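Local coordinates for uncharacterized protein Atu2452 (PDB 2R8B) that is of unknown function but belongs to the dienelactone hydrolase family of the alpha/beta hydrolase clan and is probably a hydrolase, at residues 171-176 against 234-239; 153-158 against 164-169; 202-207 against 223-228. One frame throughout, in Å; residues are numbered along the deposited sequence.

How the contacts relate
Contact 2 comes first along the chain. It closes a short loop between helix 150-161 and strand 168-172, completing a beta-alpha-beta unit that starts with strand 143-148. The same strand then runs into contact 1, which opens at 171-176 and closes only at helix 234-244, near the C terminus. Contact 3 is nested inside that long loop and joins helix 204-217 to strand 220-226, the last strand of the main sheet. No two contacts cross. Contacts 1 and 3 have centres about 9 Å apart and touch, for example where Glu-236 lies near His-226, whereas contacts 2 and 3 do not touch. Together they tie the C-terminal half of the alpha/beta fold around its mostly parallel sheet.

Contact 1 of 3, residues 171-176 against 234-239; sequences LMHPLI and SGEIDA
His-173 and Glu-236 make the polar link of this buried contact. The imidazole NE2 donates to Glu-236 OE1 at 2.5 Å, with an N-H...O angle of 170°. The acceptor lies in the ring plane and is approached through its syn lone pair, on the side of OE2. Ring and carboxylate planes are turned 34° apart. The Glu-236 chain, extended beyond CG, reaches from helix 234-244 to the loop just after strand 168-172.

Beside this bond, Met-172 supplies the apolar packing. It is a selenomethionine, and its chain bends at chi3 (95°). The bend brings CE to 3.8 Å from Glu-236 CB and to 3.7 Å from Glu-236 OE2. The terminal methyl thus meets the glutamate at a slant, touching both its CB and one carboxylate oxygen.

The other side of the helix is looser. Ser-234, Gly-235 and Asp-238 are exposed and touch nothing on 171-176. Asp-238 instead forms a salt bridge with Arg-241.

Further bonds hold these two side chains. Glu-236 OE2 is hydrogen-bonded to Thr-194 OG1, and OE1 also accepts from Arg-233 N. On the far side of the imidazole, His-173 ND1 is hydrogen-bonded to Asp-199 OD2. Asp-199 belongs to a Ser-His-Asp arrangement with Ser-149 and His-230 that is consistent with an alpha/beta-hydrolase catalytic triad. With both nitrogens bonded, the imidazole is fixed in rotation. It links the buried glutamate to Asp-199, so His-173 and Glu-236 probably act as second-shell residues that position this aspartate.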
ATOM      1  N   LEU A 171       5.234  -2.464  -1.338  1.00 53.35           N
ATOM      2  CA  LEU A 171       5.241  -2.176   0.083  1.00 52.65           C
ATOM      3  C   LEU A 171       6.562  -1.560   0.500  1.00 52.32           C
ATOM      4  O   LEU A 171       7.601  -2.204   0.452  1.00 52.67           O
ATOM      5  CB  LEU A 171       4.967  -3.445   0.857  1.00 52.68           C
ATOM      6  CG  LEU A 171       3.707  -4.202   0.407  1.00 52.34           C
ATOM      7  CD1 LEU A 171       3.610  -5.508   1.152  1.00 45.42           C
ATOM      8  CD2 LEU A 171       2.429  -3.400   0.602  1.00 51.83           C
HETATM    9  N   MSE A 172       6.545  -0.296   0.884  1.00 51.81           N
HETATM   10  CA  MSE A 172       7.792   0.331   1.269  1.00 51.57           C
HETATM   11  C   MSE A 172       7.962   0.336   2.773  1.00 51.00           C
HETATM   12  O   MSE A 172       7.263   1.038   3.487  1.00 51.06           O
HETATM   13  CB  MSE A 172       7.865   1.714   0.630  1.00 51.87           C
HETATM   14  CG  MSE A 172       7.701   1.569  -0.858  1.00 51.22           C
HETATM   15 SE   MSE A 172       8.025   3.196  -1.793  0.60 53.42          SE
HETATM   16  CE  MSE A 172       9.934   2.975  -2.285  1.00 55.02           C
ATOM     17  N   HIS A 173       8.875  -0.500   3.257  1.00 50.52           N
ATOM     18  CA  HIS A 173       9.122  -0.584   4.656  1.00 49.81           C
ATOM     19  C   HIS A 173       7.813  -0.919   5.371  1.00 50.33           C
ATOM     20  O   HIS A 173       7.330  -0.119   6.142  1.00 51.05           O
ATOM     21  CB  HIS A 173       9.711   0.732   5.168  1.00 48.66           C
ATOM     22  CG  HIS A 173      11.037   1.069   4.557  1.00 50.43           C
ATOM     23  ND1 HIS A 173      12.236   0.894   5.216  1.00 51.79           N
ATOM     24  CD2 HIS A 173      11.356   1.561   3.338  1.00 52.55           C
ATOM     25  CE1 HIS A 173      13.234   1.256   4.433  1.00 51.98           C
ATOM     26  NE2 HIS A 173      12.724   1.665   3.286  1.00 53.98           N
ATOM     27  N   PRO A 174       7.227  -2.096   5.093  1.00 50.37           N
ATOM     28  CA  PRO A 174       6.102  -2.577   5.883  1.00 51.35           C
ATOM     29  C   PRO A 174       6.540  -3.075   7.245  1.00 52.84           C
ATOM     30  O   PRO A 174       7.739  -3.345   7.458  1.00 55.08           O
ATOM     31  CB  PRO A 174       5.629  -3.788   5.091  1.00 50.86           C
ATOM     32  CG  PRO A 174       6.889  -4.303   4.497  1.00 49.66           C
ATOM     33  CD  PRO A 174       7.568  -3.060   4.034  1.00 49.90           C
ATOM     34  N   LEU A 175       5.569  -3.227   8.144  1.00 53.76           N
ATOM     35  CA  LEU A 175       5.761  -3.793   9.489  1.00 54.61           C
ATOM     36  C   LEU A 175       4.481  -4.568   9.726  1.00 54.87           C
ATOM     37  O   LEU A 175       3.436  -3.962   9.900  1.00 55.93           O
ATOM     38  CB  LEU A 175       5.808  -2.666  10.516  1.00 53.71           C
ATOM     39  CG  LEU A 175       6.297  -2.888  11.945  1.00 54.64           C
ATOM     40  CD1 LEU A 175       5.510  -2.001  12.932  1.00 54.99           C
ATOM     41  CD2 LEU A 175       6.289  -4.317  12.380  1.00 50.12           C
ATOM     42  N   ILE A 176       4.514  -5.889   9.672  1.00 54.62           N
ATOM     43  CA  ILE A 176       3.319  -6.650  10.060  1.00 54.15           C
ATOM     44  C   ILE A 176       3.735  -7.577  11.176  1.00 54.11           C
ATOM     45  O   ILE A 176       4.611  -8.415  10.964  1.00 53.98           O
ATOM     46  CB  ILE A 176       2.731  -7.441   8.875  1.00 54.03           C
ATOM     47  CG1 ILE A 176       2.205  -6.485   7.798  1.00 53.52           C
ATOM     48  CG2 ILE A 176       1.638  -8.330   9.314  1.00 53.04           C
ATOM     49  CD1 ILE A 176       0.806  -6.019   8.004  1.00 51.45           C
ATOM     50  N   SER A 234      17.422   5.904  -2.959  1.00 50.25           N
ATOM     51  CA  SER A 234      17.195   6.104  -4.364  1.00 51.06           C
ATOM     52  C   SER A 234      17.127   4.745  -5.044  1.00 50.77           C
ATOM     53  O   SER A 234      16.352   4.570  -5.996  1.00 51.05           O
ATOM     54  CB  SER A 234      18.264   6.999  -4.985  1.00 51.29           C
ATOM     55  OG  SER A 234      19.334   6.228  -5.481  1.00 54.70           O
ATOM     56  N   GLY A 235      17.895   3.786  -4.527  1.00 50.00           N
ATOM     57  CA  GLY A 235      17.819   2.403  -4.986  1.00 49.87           C
ATOM     58  C   GLY A 235      16.434   1.772  -4.912  1.00 50.12           C
ATOM     59  O   GLY A 235      16.066   0.984  -5.792  1.00 49.28           O
ATOM     60  N   GLU A 236      15.677   2.083  -3.850  1.00 51.04           N
ATOM     61  CA  GLU A 236      14.249   1.631  -3.737  1.00 52.56           C
ATOM     62  C   GLU A 236      13.400   2.225  -4.863  1.00 52.49           C
ATOM     63  O   GLU A 236      12.533   1.562  -5.427  1.00 53.02           O
ATOM     64  CB  GLU A 236      13.564   2.043  -2.418  1.00 51.71           C
ATOM     65  CG  GLU A 236      14.371   1.911  -1.145  1.00 53.59           C
ATOM     66  CD  GLU A 236      13.525   1.876   0.142  1.00 54.51           C
ATOM     67  OE1 GLU A 236      14.065   2.248   1.217  1.00 57.94           O
ATOM     68  OE2 GLU A 236      12.343   1.468   0.104  1.00 56.75           O
ATOM     69  N   ILE A 237      13.641   3.492  -5.176  1.00 52.51           N
ATOM     70  CA  ILE A 237      12.819   4.142  -6.155  1.00 52.34           C
ATOM     71  C   ILE A 237      13.101   3.502  -7.492  1.00 52.79           C
ATOM     72  O   ILE A 237      12.177   3.311  -8.271  1.00 53.62           O
ATOM     73  CB  ILE A 237      12.997   5.668  -6.173  1.00 52.38           C
ATOM     74  CG1 ILE A 237      12.499   6.249  -4.846  1.00 50.30           C
ATOM     75  CG2 ILE A 237      12.222   6.307  -7.372  1.00 50.63           C
ATOM     76  CD1 ILE A 237      12.951   7.696  -4.590  1.00 49.26           C
ATOM     77  N   ASP A 238      14.351   3.112  -7.725  1.00 52.31           N
ATOM     78  CA  ASP A 238      14.699   2.405  -8.948  1.00 52.64           C
ATOM     79  C   ASP A 238      13.909   1.144  -9.117  1.00 52.20           C
ATOM     80  O   ASP A 238      13.216   0.954 -10.108  1.00 52.74           O
ATOM     81  CB  ASP A 238      16.177   2.087  -8.965  1.00 52.47           C
ATOM     82  CG  ASP A 238      16.997   3.322  -9.165  1.00 55.06           C
ATOM     83  OD1 ASP A 238      16.424   4.394  -9.503  1.00 58.40           O
ATOM     84  OD2 ASP A 238      18.218   3.236  -8.989  1.00 59.23           O
ATOM     85  N   ALA A 239      13.989   0.297  -8.117  1.00 52.12           N
ATOM     86  CA  ALA A 239      13.277  -0.962  -8.134  1.00 52.17           C
ATOM     87  C   ALA A 239      11.769  -0.721  -8.336  1.00 51.79           C
ATOM     88  O   ALA A 239      11.105  -1.521  -9.001  1.00 51.36           O
ATOM     89  CB  ALA A 239      13.575  -1.754  -6.847  1.00 50.68           C
TER

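Contact 2 of 3, residues 153-158 against 164-169; sequences NILANV and ELFDAA. With SO4 (sulfate ion), chain C.
Leu-155 and Phe-166 make a CH-pi contact. Leu-155 CD1 sits over one ring face, 3.8 Å from the ring centroid and 27° off the normal. It is displaced toward the rim, and its nearest ring atom is Phe-166 CZ at 3.4 Å. The leucine has CG opposite the backbone N (chi1 174°), which sends the side chain off the helix toward 164-169, with CD1 over the ring.

The remaining cross-contacts are apolar. Val-158 CG1 meets the ring edge at Phe-166 CE1, 4.0 Å away. The same methyl also approaches Leu-165 CD2 at 4.3 Å. The second leucine branch, Leu-155 CD2, lies 4.4 Å from Ala-169 CB on strand 168-172. Ile-131 of helix 117-138 and Val-66 of strand 64-68 pack on Phe-166 as well.

A polar group lies apart from this packing, at Asn-153. Its ND2 donates to sulfate O1 at 2.5 Å, with an N-H...O angle of 171°. The ion probably comes from the crystallisation liquor and is also held by Arg-105 and Asn-150. The amide oxygen, OD1, accepts from Leu-175 N, and this sets which way round the amide faces.

No hydrogen bond crosses between the two segments. Between them the join is apolar side-chain packing, which sets helix 150-161 against the chain leading into strand 168-172, while Asn-153, near the N-terminal end of the helix, uses its amide N-H to bind the sulfate.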
ATOM      1  N   ASN A 153       1.313  -0.719   5.382  1.00 50.78           N
ATOM      2  CA  ASN A 153       0.745  -1.609   6.389  1.00 51.10           C
ATOM      3  C   ASN A 153      -0.738  -1.824   6.180  1.00 51.61           C
ATOM      4  O   ASN A 153      -1.216  -2.967   6.274  1.00 51.56           O
ATOM      5  CB  ASN A 153       1.088  -1.121   7.801  1.00 50.88           C
ATOM      6  CG  ASN A 153       2.598  -1.132   8.052  1.00 51.44           C
ATOM      7  OD1 ASN A 153       3.344  -1.832   7.367  1.00 54.88           O
ATOM      8  ND2 ASN A 153       3.053  -0.340   8.987  1.00 51.29           N
ATOM      9  N   ILE A 154      -1.463  -0.753   5.845  1.00 51.36           N
ATOM     10  CA  ILE A 154      -2.896  -0.874   5.557  1.00 51.24           C
ATOM     11  C   ILE A 154      -3.048  -1.615   4.215  1.00 51.23           C
ATOM     12  O   ILE A 154      -3.970  -2.428   3.987  1.00 50.84           O
ATOM     13  CB  ILE A 154      -3.618   0.525   5.686  1.00 51.16           C
ATOM     14  CG1 ILE A 154      -5.131   0.429   5.955  1.00 52.12           C
ATOM     15  CG2 ILE A 154      -3.269   1.505   4.605  1.00 50.63           C
ATOM     16  CD1 ILE A 154      -5.955  -0.143   4.920  1.00 48.23           C
ATOM     17  N   LEU A 155      -2.068  -1.413   3.352  1.00 50.95           N
ATOM     18  CA  LEU A 155      -2.138  -2.010   2.039  1.00 51.30           C
ATOM     19  C   LEU A 155      -1.832  -3.496   2.160  1.00 51.54           C
ATOM     20  O   LEU A 155      -2.525  -4.332   1.573  1.00 52.28           O
ATOM     21  CB  LEU A 155      -1.195  -1.276   1.089  1.00 50.74           C
ATOM     22  CG  LEU A 155      -0.992  -1.803  -0.322  1.00 52.08           C
ATOM     23  CD1 LEU A 155      -2.336  -1.941  -1.095  1.00 51.08           C
ATOM     24  CD2 LEU A 155       0.046  -0.931  -1.095  1.00 51.77           C
ATOM     25  N   ALA A 156      -0.805  -3.838   2.941  1.00 51.54           N
ATOM     26  CA  ALA A 156      -0.516  -5.222   3.205  1.00 50.32           C
ATOM     27  C   ALA A 156      -1.743  -5.932   3.765  1.00 50.83           C
ATOM     28  O   ALA A 156      -2.115  -6.988   3.253  1.00 52.69           O
ATOM     29  CB  ALA A 156       0.578  -5.327   4.093  1.00 49.38           C
ATOM     30  N   ASN A 157      -2.424  -5.374   4.768  1.00 50.55           N
ATOM     31  CA  ASN A 157      -3.622  -6.053   5.341  1.00 49.50           C
ATOM     32  C   ASN A 157      -4.738  -6.236   4.273  1.00 49.77           C
ATOM     33  O   ASN A 157      -5.457  -7.274   4.265  1.00 50.80           O
ATOM     34  CB  ASN A 157      -4.143  -5.342   6.591  1.00 48.93           C
ATOM     35  CG  ASN A 157      -5.051  -6.246   7.464  1.00 50.89           C
ATOM     36  OD1 ASN A 157      -4.639  -7.320   7.914  1.00 55.67           O
ATOM     37  ND2 ASN A 157      -6.274  -5.797   7.731  1.00 49.42           N
ATOM     38  N   VAL A 158      -4.874  -5.282   3.346  1.00 48.69           N
ATOM     39  CA  VAL A 158      -5.823  -5.499   2.258  1.00 47.97           C
ATOM     40  C   VAL A 158      -5.425  -6.706   1.408  1.00 48.34           C
ATOM     41  O   VAL A 158      -6.253  -7.575   1.149  1.00 48.25           O
ATOM     42  CB  VAL A 158      -6.004  -4.307   1.350  1.00 47.69           C
ATOM     43  CG1 VAL A 158      -7.016  -4.698   0.298  1.00 49.07           C
ATOM     44  CG2 VAL A 158      -6.499  -3.054   2.116  1.00 46.90           C
ATOM     45  N   GLU A 164      -7.872 -11.068  -3.487  1.00 56.82           N
ATOM     46  CA  GLU A 164      -8.129 -11.046  -4.906  1.00 57.41           C
ATOM     47  C   GLU A 164      -8.385  -9.661  -5.488  1.00 57.44           C
ATOM     48  O   GLU A 164      -8.678  -9.513  -6.690  1.00 58.58           O
ATOM     49  CB  GLU A 164      -9.217 -12.064  -5.272  1.00 56.71           C
ATOM     50  CG  GLU A 164      -8.592 -13.439  -5.497  1.00 57.74           C
ATOM     51  CD  GLU A 164      -9.523 -14.509  -6.129  1.00 59.19           C
ATOM     52  OE1 GLU A 164     -10.520 -14.132  -6.798  1.00 63.00           O
ATOM     53  OE2 GLU A 164      -9.231 -15.736  -5.986  1.00 58.38           O
ATOM     54  N   LEU A 165      -8.257  -8.632  -4.665  1.00 56.86           N
ATOM     55  CA  LEU A 165      -8.430  -7.263  -5.169  1.00 56.15           C
ATOM     56  C   LEU A 165      -7.238  -6.712  -5.990  1.00 56.14           C
ATOM     57  O   LEU A 165      -7.416  -6.287  -7.096  1.00 57.25           O
ATOM     58  CB  LEU A 165      -8.860  -6.318  -4.051  1.00 55.07           C
ATOM     59  CG  LEU A 165      -9.018  -4.868  -4.472  1.00 55.32           C
ATOM     60  CD1 LEU A 165     -10.144  -4.713  -5.486  1.00 53.08           C
ATOM     61  CD2 LEU A 165      -9.277  -4.006  -3.243  1.00 53.18           C
ATOM     62  N   PHE A 166      -6.028  -6.762  -5.467  1.00 57.01           N
ATOM     63  CA  PHE A 166      -4.863  -6.184  -6.120  1.00 57.07           C
ATOM     64  C   PHE A 166      -4.145  -7.040  -7.130  1.00 57.41           C
ATOM     65  O   PHE A 166      -3.949  -8.240  -6.923  1.00 57.99           O
ATOM     66  CB  PHE A 166      -3.846  -5.744  -5.076  1.00 57.29           C
ATOM     67  CG  PHE A 166      -4.140  -4.396  -4.502  1.00 58.21           C
ATOM     68  CD1 PHE A 166      -5.079  -4.253  -3.465  1.00 58.26           C
ATOM     69  CD2 PHE A 166      -3.507  -3.254  -5.006  1.00 58.03           C
ATOM     70  CE1 PHE A 166      -5.376  -2.979  -2.927  1.00 59.38           C
ATOM     71  CE2 PHE A 166      -3.817  -1.992  -4.491  1.00 57.82           C
ATOM     72  CZ  PHE A 166      -4.754  -1.854  -3.450  1.00 58.06           C
ATOM     73  N   ASP A 167      -3.679  -6.371  -8.180  1.00 56.84           N
ATOM     74  CA  ASP A 167      -2.852  -6.979  -9.175  1.00 56.87           C
ATOM     75  C   ASP A 167      -1.404  -6.765  -8.875  1.00 55.82           C
ATOM     76  O   ASP A 167      -0.598  -7.655  -9.090  1.00 55.55           O
ATOM     77  CB  ASP A 167      -3.157  -6.366 -10.543  1.00 58.00           C
ATOM     78  CG  ASP A 167      -4.437  -6.902 -11.125  1.00 60.58           C
ATOM     79  OD1 ASP A 167      -4.312  -7.831 -11.975  1.00 62.87           O
ATOM     80  OD2 ASP A 167      -5.544  -6.434 -10.694  1.00 62.09           O
ATOM     81  N   ALA A 168      -1.066  -5.561  -8.439  1.00 55.04           N
ATOM     82  CA  ALA A 168       0.311  -5.270  -8.062  1.00 54.87           C
ATOM     83  C   ALA A 168       0.366  -4.425  -6.812  1.00 54.64           C
ATOM     84  O   ALA A 168      -0.507  -3.589  -6.582  1.00 55.11           O
ATOM     85  CB  ALA A 168       1.002  -4.566  -9.154  1.00 54.61           C
ATOM     86  N   ALA A 169       1.386  -4.622  -5.995  1.00 54.07           N
ATOM     87  CA  ALA A 169       1.498  -3.780  -4.821  1.00 54.23           C
ATOM     88  C   ALA A 169       2.943  -3.491  -4.490  1.00 54.09           C
ATOM     89  O   ALA A 169       3.792  -4.388  -4.571  1.00 54.53           O
ATOM     90  CB  ALA A 169       0.797  -4.429  -3.640  1.00 54.34           C
TER
HETATM   91  S   SO4 C 250       2.335   1.729  11.595  0.70 93.00           S
HETATM   92  O1  SO4 C 250       1.592   1.067  10.529  0.70 92.80           O
HETATM   93  O2  SO4 C 250       2.325   3.163  11.331  0.70 94.93           O
HETATM   94  O3  SO4 C 250       1.617   1.511  12.848  0.70 93.85           O
HETATM   95  O4  SO4 C 250       3.742   1.279  11.681  0.70 92.31           O

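Contact 3 of 3, residues 202-207 against 223-228; sequences CPVQLT and TVWHPG
Trp-225 has CG opposite its carbonyl carbon (chi1 -65°), which swings the indole out from strand 220-226 toward helix 204-217. In Thr-207 OG1 is beside the backbone N (chi1 -60°), and this leaves CG2 opposite that N and facing the incoming ring. The two side chains approach from opposite directions.

Their meeting point is the far corner of the six-membered ring. Trp-225 CH2 lies 3.6 Å from Thr-207 CG2, and CB of the threonine is equally near. The methyl comes in obliquely, neither squarely over the face nor at the edge.

Val-204 lies one helical turn earlier and meets the same corner. Its carbonyl O is near the ring plane, 3.9 Å from Trp-225 CH2. Its CG1 reaches that carbon at 4.1 Å. Within the strand, Thr-223 CG2 lies over one face of the indole, 3.7 Å above the plane and offset toward the rim. This methyl also approaches Thr-207 CG2, 4.4 Å away.

No hydrogen bond joins the segments. Pro-203 occupies the N-cap position, and its O accepts from Thr-207 N, closing the first helical turn. Ala-195 touches both Thr-207 and Trp-225, and Lys-208 also packs on the tryptophan.

The contact holds the first turn of a crossover helix against the strand it leads to. It belongs to the beta-alpha-beta unit of strand 190-196, helix 204-217 and strand 220-226, at the edge strand, within this chain, of the mixed, mostly parallel sheet of an alpha/beta-hydrolase fold.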
ATOM      1  N   CYS A 202      11.310  -1.576  11.484  1.00 52.02           N
ATOM      2  CA  CYS A 202      10.910  -2.769  10.750  1.00 51.18           C
ATOM      3  C   CYS A 202      11.933  -3.830  10.911  1.00 49.79           C
ATOM      4  O   CYS A 202      12.940  -3.836  10.187  1.00 51.17           O
ATOM      5  CB  CYS A 202      10.735  -2.446   9.293  1.00 51.19           C
ATOM      6  SG  CYS A 202       9.721  -1.032   9.103  1.00 54.39           S
ATOM      7  N   PRO A 203      11.737  -4.674  11.920  1.00 47.47           N
ATOM      8  CA  PRO A 203      12.587  -5.812  12.169  1.00 46.14           C
ATOM      9  C   PRO A 203      12.696  -6.648  10.922  1.00 45.01           C
ATOM     10  O   PRO A 203      11.710  -6.892  10.260  1.00 45.40           O
ATOM     11  CB  PRO A 203      11.850  -6.589  13.277  1.00 45.64           C
ATOM     12  CG  PRO A 203      10.980  -5.611  13.948  1.00 45.67           C
ATOM     13  CD  PRO A 203      10.673  -4.527  12.930  1.00 47.69           C
ATOM     14  N   VAL A 204      13.915  -7.050  10.603  1.00 44.72           N
ATOM     15  CA  VAL A 204      14.249  -7.853   9.443  1.00 45.16           C
ATOM     16  C   VAL A 204      13.393  -9.097   9.369  1.00 45.96           C
ATOM     17  O   VAL A 204      12.767  -9.408   8.326  1.00 46.83           O
ATOM     18  CB  VAL A 204      15.746  -8.253   9.508  1.00 45.67           C
ATOM     19  CG1 VAL A 204      16.084  -9.391   8.563  1.00 43.98           C
ATOM     20  CG2 VAL A 204      16.612  -7.030   9.206  1.00 46.27           C
ATOM     21  N   GLN A 205      13.330  -9.795  10.479  1.00 45.76           N
ATOM     22  CA  GLN A 205      12.611 -11.043  10.519  1.00 46.13           C
ATOM     23  C   GLN A 205      11.156 -10.841  10.240  1.00 45.98           C
ATOM     24  O   GLN A 205      10.529 -11.727   9.689  1.00 46.71           O
ATOM     25  CB  GLN A 205      12.836 -11.716  11.865  1.00 46.76           C
ATOM     26  CG  GLN A 205      14.225 -12.306  11.972  1.00 50.02           C
ATOM     27  CD  GLN A 205      14.491 -13.326  10.815  1.00 58.55           C
ATOM     28  OE1 GLN A 205      15.621 -13.397  10.302  1.00 62.33           O
ATOM     29  NE2 GLN A 205      13.433 -14.070  10.371  1.00 56.52           N
ATOM     30  N   LEU A 206      10.596  -9.676  10.566  1.00 46.02           N
ATOM     31  CA  LEU A 206       9.162  -9.528  10.309  1.00 46.72           C
ATOM     32  C   LEU A 206       8.922  -9.242   8.859  1.00 47.63           C
ATOM     33  O   LEU A 206       7.921  -9.706   8.324  1.00 47.85           O
ATOM     34  CB  LEU A 206       8.482  -8.495  11.200  1.00 46.00           C
ATOM     35  CG  LEU A 206       8.237  -8.937  12.655  1.00 48.13           C
ATOM     36  CD1 LEU A 206       7.651  -7.739  13.421  1.00 49.11           C
ATOM     37  CD2 LEU A 206       7.359 -10.191  12.813  1.00 42.39           C
ATOM     38  N   THR A 207       9.823  -8.479   8.219  1.00 48.56           N
ATOM     39  CA  THR A 207       9.764  -8.286   6.764  1.00 49.65           C
ATOM     40  C   THR A 207       9.928  -9.620   6.039  1.00 50.07           C
ATOM     41  O   THR A 207       9.190  -9.919   5.113  1.00 50.23           O
ATOM     42  CB  THR A 207      10.905  -7.435   6.279  1.00 49.81           C
ATOM     43  OG1 THR A 207      10.875  -6.149   6.905  1.00 52.81           O
ATOM     44  CG2 THR A 207      10.836  -7.269   4.804  1.00 47.69           C
ATOM     45  N   THR A 223      11.709  -8.982  -2.721  1.00 54.04           N
ATOM     46  CA  THR A 223      12.117  -8.012  -1.718  1.00 53.69           C
ATOM     47  C   THR A 223      13.441  -7.415  -2.122  1.00 53.37           C
ATOM     48  O   THR A 223      14.336  -8.139  -2.516  1.00 54.20           O
ATOM     49  CB  THR A 223      12.274  -8.632  -0.358  1.00 53.70           C
ATOM     50  OG1 THR A 223      11.130  -9.441  -0.096  1.00 55.62           O
ATOM     51  CG2 THR A 223      12.339  -7.543   0.715  1.00 52.87           C
ATOM     52  N   VAL A 224      13.546  -6.093  -2.075  1.00 52.05           N
ATOM     53  CA  VAL A 224      14.789  -5.415  -2.366  1.00 51.07           C
ATOM     54  C   VAL A 224      15.233  -4.806  -1.045  1.00 50.71           C
ATOM     55  O   VAL A 224      14.482  -4.078  -0.428  1.00 52.01           O
ATOM     56  CB  VAL A 224      14.577  -4.367  -3.506  1.00 51.57           C
ATOM     57  CG1 VAL A 224      15.776  -3.430  -3.642  1.00 52.12           C
ATOM     58  CG2 VAL A 224      14.273  -5.083  -4.868  1.00 49.47           C
ATOM     59  N   TRP A 225      16.412  -5.169  -0.563  1.00 49.97           N
ATOM     60  CA  TRP A 225      16.918  -4.669   0.710  1.00 48.93           C
ATOM     61  C   TRP A 225      17.899  -3.535   0.511  1.00 49.10           C
ATOM     62  O   TRP A 225      18.415  -3.351  -0.557  1.00 49.48           O
ATOM     63  CB  TRP A 225      17.645  -5.778   1.442  1.00 48.36           C
ATOM     64  CG  TRP A 225      16.764  -6.919   1.865  1.00 47.74           C
ATOM     65  CD1 TRP A 225      16.529  -8.099   1.178  1.00 47.07           C
ATOM     66  CD2 TRP A 225      16.018  -7.010   3.081  1.00 45.86           C
ATOM     67  NE1 TRP A 225      15.676  -8.921   1.910  1.00 47.66           N
ATOM     68  CE2 TRP A 225      15.330  -8.265   3.069  1.00 48.54           C
ATOM     69  CE3 TRP A 225      15.851  -6.158   4.172  1.00 44.17           C
ATOM     70  CZ2 TRP A 225      14.483  -8.677   4.122  1.00 47.83           C
ATOM     71  CZ3 TRP A 225      14.999  -6.544   5.195  1.00 47.97           C
ATOM     72  CH2 TRP A 225      14.331  -7.819   5.173  1.00 47.43           C
ATOM     73  N   HIS A 226      18.155  -2.754   1.539  1.00 49.46           N
ATOM     74  CA  HIS A 226      19.351  -1.935   1.550  1.00 50.01           C
ATOM     75  C   HIS A 226      19.871  -2.014   2.961  1.00 50.24           C
ATOM     76  O   HIS A 226      19.074  -2.314   3.869  1.00 50.71           O
ATOM     77  CB  HIS A 226      19.102  -0.488   1.067  1.00 50.08           C
ATOM     78  CG  HIS A 226      18.116   0.302   1.883  1.00 51.60           C
ATOM     79  ND1 HIS A 226      18.451   0.923   3.069  1.00 52.11           N
ATOM     80  CD2 HIS A 226      16.818   0.622   1.649  1.00 52.68           C
ATOM     81  CE1 HIS A 226      17.404   1.584   3.532  1.00 54.14           C
ATOM     82  NE2 HIS A 226      16.398   1.415   2.691  1.00 53.43           N
ATOM     83  N   PRO A 227      21.179  -1.727   3.176  1.00 50.23           N
ATOM     84  CA  PRO A 227      21.617  -1.624   4.588  1.00 50.02           C
ATOM     85  C   PRO A 227      20.876  -0.373   5.047  1.00 50.89           C
ATOM     86  O   PRO A 227      20.125   0.227   4.240  1.00 52.34           O
ATOM     87  CB  PRO A 227      23.112  -1.363   4.487  1.00 49.94           C
ATOM     88  CG  PRO A 227      23.347  -0.868   3.060  1.00 49.40           C
ATOM     89  CD  PRO A 227      22.223  -1.339   2.202  1.00 49.55           C
ATOM     90  N   GLY A 228      21.013   0.105   6.263  1.00 50.55           N
ATOM     91  CA  GLY A 228      20.266   1.395   6.456  1.00 49.24           C
ATOM     92  C   GLY A 228      18.861   1.255   7.020  1.00 47.97           C
ATOM     93  O   GLY A 228      18.409   0.138   7.271  1.00 47.84           O
TER